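PDB 4LQZ: uncharacterized protein from Staphylococcus aureus subsp. aureus, which is of unknown function but adopts a streptavidin-like fold built on a curled antiparallel sheet and belongs to the DUF4909 family. Local coordinates for residues E23-I31 with V73-W81. Sequence-based numbering, arbitrary orientation.
Sequences EIQQHNETI and VLNCKPDFW
Gln-26 reaches from a β-hairpin of the streptavidin-like fold to the backbone of Lys-77, joining the tight type I' turn Gln-26 to Glu-29 to the long loop between strands 61-66 and 85-88. With CG anti to the backbone N (chi1 -150°), the extended chain carries the amide across to the loop. Gln-26 OE1 accepts the N-H of Lys-77 at 2.8 Å, an almost linear bond (173°) lying in the carbonyl plane on a lone pair. The other branch, Gln-26 NE2, packs 3.6 Å from CB of Phe-80 and donates to the carbonyl of Asp-136, so both ends of this buried amide are held.

Lys-77 can be followed outward from there. Its CB lies beside the Gln-26 amide, Lys-77 CG comes within 3.4 Å of His-27 NE2, and after a bend at chi2 CD runs alongside the same nitrogen. Lys-77 CE sits over one face of the imidazole in a CH-pi contact, 4.1 Å from the His-27 ring centroid; past a second bend at chi4, Lys-77 NZ stays 4.9 Å from His-27 NE2, not in contact. His-27 NE2 is hydrogen-bonded to Asp-136, which probably fixes the turn of the ring.

On the hairpin's other strand, Ile-31 CD1 presses against Cys-76 CB at 3.5 Å and also touches Leu-74 CD1, which meets Ile-24 CD1 tip to tip. A water bridges the backbones here, donating to Ile-31 O at 2.6 Å and accepting from Asn-75 N at 2.9 Å.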
loop_
_atom_site.group_PDB
_atom_site.type_symbol
_atom_site.label_atom_id
_atom_site.label_comp_id
_atom_site.label_asym_id
_atom_site.label_seq_id
_atom_site.Cartn_x
_atom_site.Cartn_y
_atom_site.Cartn_z
ATOM N N GLU A 23 3.908 12.319 2.313
ATOM C CA GLU A 23 2.663 13.042 2.171
ATOM C C GLU A 23 1.788 12.167 1.286
ATOM O O GLU A 23 2.275 11.631 0.286
ATOM C CB GLU A 23 2.924 14.419 1.540
ATOM C CG GLU A 23 1.681 15.265 1.332
ATOM C CD GLU A 23 1.908 16.541 0.536
ATOM O OE1 GLU A 23 2.967 16.657 -0.122
ATOM O OE2 GLU A 23 1.017 17.420 0.558
ATOM N N ILE A 24 0.527 11.994 1.655
ATOM C CA ILE A 24 -0.399 11.163 0.892
ATOM C C ILE A 24 -1.278 12.022 -0.006
ATOM O O ILE A 24 -1.961 12.939 0.469
ATOM C CB ILE A 24 -1.286 10.282 1.805
ATOM C CG1 ILE A 24 -0.493 9.613 2.936
ATOM C CG2 ILE A 24 -2.023 9.260 0.983
ATOM C CD1 ILE A 24 -1.385 9.138 4.084
ATOM N N GLN A 25 -1.291 11.683 -1.298
ATOM C CA GLN A 25 -2.100 12.369 -2.302
ATOM C C GLN A 25 -2.923 11.376 -3.086
ATOM O O GLN A 25 -2.493 10.247 -3.344
ATOM C CB GLN A 25 -1.228 13.198 -3.251
ATOM C CG GLN A 25 -0.576 14.396 -2.578
ATOM C CD GLN A 25 0.219 15.236 -3.547
ATOM O OE1 GLN A 25 0.116 15.104 -4.776
ATOM N NE2 GLN A 25 1.023 16.133 -3.009
ATOM N N GLN A 26 -4.140 11.777 -3.404
ATOM C CA GLN A 26 -5.072 10.989 -4.205
ATOM C C GLN A 26 -5.947 11.977 -4.951
ATOM O O GLN A 26 -6.486 12.895 -4.330
ATOM C CB GLN A 26 -5.877 10.015 -3.349
ATOM C CG GLN A 26 -6.283 8.746 -4.090
ATOM C CD GLN A 26 -7.545 8.128 -3.519
ATOM O OE1 GLN A 26 -8.443 8.813 -3.023
ATOM N NE2 GLN A 26 -7.660 6.816 -3.608
ATOM N N HIS A 27 -5.994 11.860 -6.282
ATOM C CA HIS A 27 -6.720 12.791 -7.169
ATOM C C HIS A 27 -6.181 14.235 -6.952
ATOM O O HIS A 27 -6.943 15.178 -6.758
ATOM C CB HIS A 27 -8.251 12.690 -6.956
ATOM C CG HIS A 27 -8.800 11.319 -7.219
ATOM N ND1 HIS A 27 -9.139 10.909 -8.498
ATOM C CD2 HIS A 27 -9.051 10.307 -6.358
ATOM C CE1 HIS A 27 -9.581 9.666 -8.371
ATOM N NE2 HIS A 27 -9.539 9.259 -7.107
ATOM N N ASN A 28 -4.839 14.361 -6.910
ATOM C CA ASN A 28 -4.037 15.594 -6.766
ATOM C C ASN A 28 -4.324 16.367 -5.460
ATOM O O ASN A 28 -3.887 17.519 -5.325
ATOM C CB ASN A 28 -4.216 16.532 -7.994
ATOM C CG ASN A 28 -4.058 15.859 -9.337
ATOM O OD1 ASN A 28 -3.199 14.996 -9.538
ATOM N ND2 ASN A 28 -4.892 16.242 -10.287
ATOM N N GLU A 29 -5.008 15.729 -4.491
ATOM C CA GLU A 29 -5.312 16.352 -3.211
ATOM C C GLU A 29 -4.597 15.634 -2.092
ATOM O O GLU A 29 -4.594 14.405 -2.055
ATOM C CB GLU A 29 -6.826 16.358 -2.939
ATOM N N THR A 30 -4.011 16.407 -1.173
ATOM C CA THR A 30 -3.382 15.898 0.033
ATOM C C THR A 30 -4.495 15.346 0.965
ATOM O O THR A 30 -5.499 16.019 1.208
ATOM C CB THR A 30 -2.537 16.990 0.677
ATOM O OG1 THR A 30 -1.574 17.420 -0.285
ATOM C CG2 THR A 30 -1.848 16.522 1.963
ATOM N N ILE A 31 -4.347 14.099 1.415
ATOM C CA ILE A 31 -5.353 13.490 2.292
ATOM C C ILE A 31 -4.721 13.081 3.640
ATOM O O ILE A 31 -5.419 12.521 4.492
ATOM C CB ILE A 31 -6.145 12.326 1.611
ATOM C CG1 ILE A 31 -5.227 11.189 1.125
ATOM C CG2 ILE A 31 -7.041 12.867 0.479
ATOM C CD1 ILE A 31 -5.909 9.933 0.713
ATOM N N VAL A 73 -10.307 7.571 9.283
ATOM C CA VAL A 73 -8.890 7.882 9.520
ATOM C C VAL A 73 -8.294 8.516 8.250
ATOM O O VAL A 73 -7.803 9.639 8.305
ATOM C CB VAL A 73 -8.064 6.652 9.998
ATOM C CG1 VAL A 73 -6.560 6.953 10.012
ATOM C CG2 VAL A 73 -8.531 6.170 11.371
ATOM N N LEU A 74 -8.337 7.795 7.116
ATOM C CA LEU A 74 -7.787 8.268 5.862
ATOM C C LEU A 74 -8.882 8.343 4.824
ATOM O O LEU A 74 -9.345 7.312 4.334
ATOM C CB LEU A 74 -6.645 7.365 5.393
ATOM C CG LEU A 74 -5.893 7.830 4.141
ATOM C CD1 LEU A 74 -5.157 9.127 4.405
ATOM C CD2 LEU A 74 -4.951 6.764 3.683
ATOM N N ASN A 75 -9.278 9.561 4.484
ATOM C CA ASN A 75 -10.381 9.763 3.564
ATOM C C ASN A 75 -9.928 9.699 2.105
ATOM O O ASN A 75 -9.667 10.724 1.473
ATOM C CB ASN A 75 -11.087 11.064 3.874
ATOM C CG ASN A 75 -12.440 11.166 3.227
ATOM O OD1 ASN A 75 -12.966 10.196 2.649
ATOM N ND2 ASN A 75 -13.029 12.346 3.317
ATOM N N CYS A 76 -9.863 8.473 1.580
ATOM C CA CYS A 76 -9.469 8.162 0.211
ATOM C C CYS A 76 -10.627 7.462 -0.502
ATOM O O CYS A 76 -11.565 7.007 0.164
ATOM C CB CYS A 76 -8.188 7.323 0.179
ATOM S SG CYS A 76 -8.438 5.533 0.325
ATOM N N LYS A 77 -10.588 7.419 -1.857
ATOM C CA LYS A 77 -11.615 6.764 -2.672
ATOM C C LYS A 77 -11.603 5.251 -2.396
ATOM O O LYS A 77 -10.532 4.642 -2.392
ATOM C CB LYS A 77 -11.426 7.066 -4.167
ATOM C CG LYS A 77 -11.615 8.544 -4.503
ATOM C CD LYS A 77 -12.929 8.832 -5.197
ATOM C CE LYS A 77 -12.965 10.225 -5.775
ATOM N NZ LYS A 77 -13.310 11.258 -4.762
ATOM N N PRO A 78 -12.766 4.648 -2.092
ATOM C CA PRO A 78 -12.787 3.226 -1.703
ATOM C C PRO A 78 -12.273 2.221 -2.731
ATOM O O PRO A 78 -11.819 1.152 -2.316
ATOM C CB PRO A 78 -14.273 2.960 -1.425
ATOM C CG PRO A 78 -14.998 4.066 -2.091
ATOM C CD PRO A 78 -14.116 5.246 -1.971
ATOM N N ASP A 79 -12.330 2.528 -4.050
ATOM C CA ASP A 79 -11.864 1.564 -5.051
ATOM C C ASP A 79 -10.324 1.426 -5.057
ATOM O O ASP A 79 -9.806 0.500 -5.673
ATOM C CB ASP A 79 -12.441 1.862 -6.434
ATOM C CG ASP A 79 -13.931 1.525 -6.476
ATOM O OD1 ASP A 79 -14.444 0.957 -5.480
ATOM O OD2 ASP A 79 -14.572 1.808 -7.498
ATOM N N PHE A 80 -9.622 2.267 -4.279
ATOM C CA PHE A 80 -8.186 2.140 -4.018
ATOM C C PHE A 80 -7.936 0.775 -3.351
ATOM O O PHE A 80 -6.887 0.159 -3.569
ATOM C CB PHE A 80 -7.694 3.286 -3.114
ATOM C CG PHE A 80 -6.300 3.065 -2.554
ATOM C CD1 PHE A 80 -5.176 3.212 -3.365
ATOM C CD2 PHE A 80 -6.119 2.658 -1.235
ATOM C CE1 PHE A 80 -3.893 2.944 -2.869
ATOM C CE2 PHE A 80 -4.833 2.407 -0.735
ATOM C CZ PHE A 80 -3.732 2.552 -1.559
ATOM N N TRP A 81 -8.926 0.310 -2.550
ATOM C CA TRP A 81 -8.894 -0.949 -1.809
ATOM C C TRP A 81 -9.316 -2.149 -2.680
ATOM O O TRP A 81 -9.262 -3.282 -2.205
ATOM C CB TRP A 81 -9.721 -0.863 -0.500
ATOM C CG TRP A 81 -9.216 0.220 0.418
ATOM C CD1 TRP A 81 -9.745 1.467 0.577
ATOM C CD2 TRP A 81 -7.990 0.207 1.164
ATOM N NE1 TRP A 81 -8.974 2.202 1.445
ATOM C CE2 TRP A 81 -7.882 1.456 1.813
ATOM C CE3 TRP A 81 -6.968 -0.746 1.353
ATOM C CZ2 TRP A 81 -6.796 1.777 2.640
ATOM C CZ3 TRP A 81 -5.917 -0.443 2.201
ATOM C CH2 TRP A 81 -5.845 0.800 2.846
HETATM O O HOH W 1 -7.915 12.017 5.210
#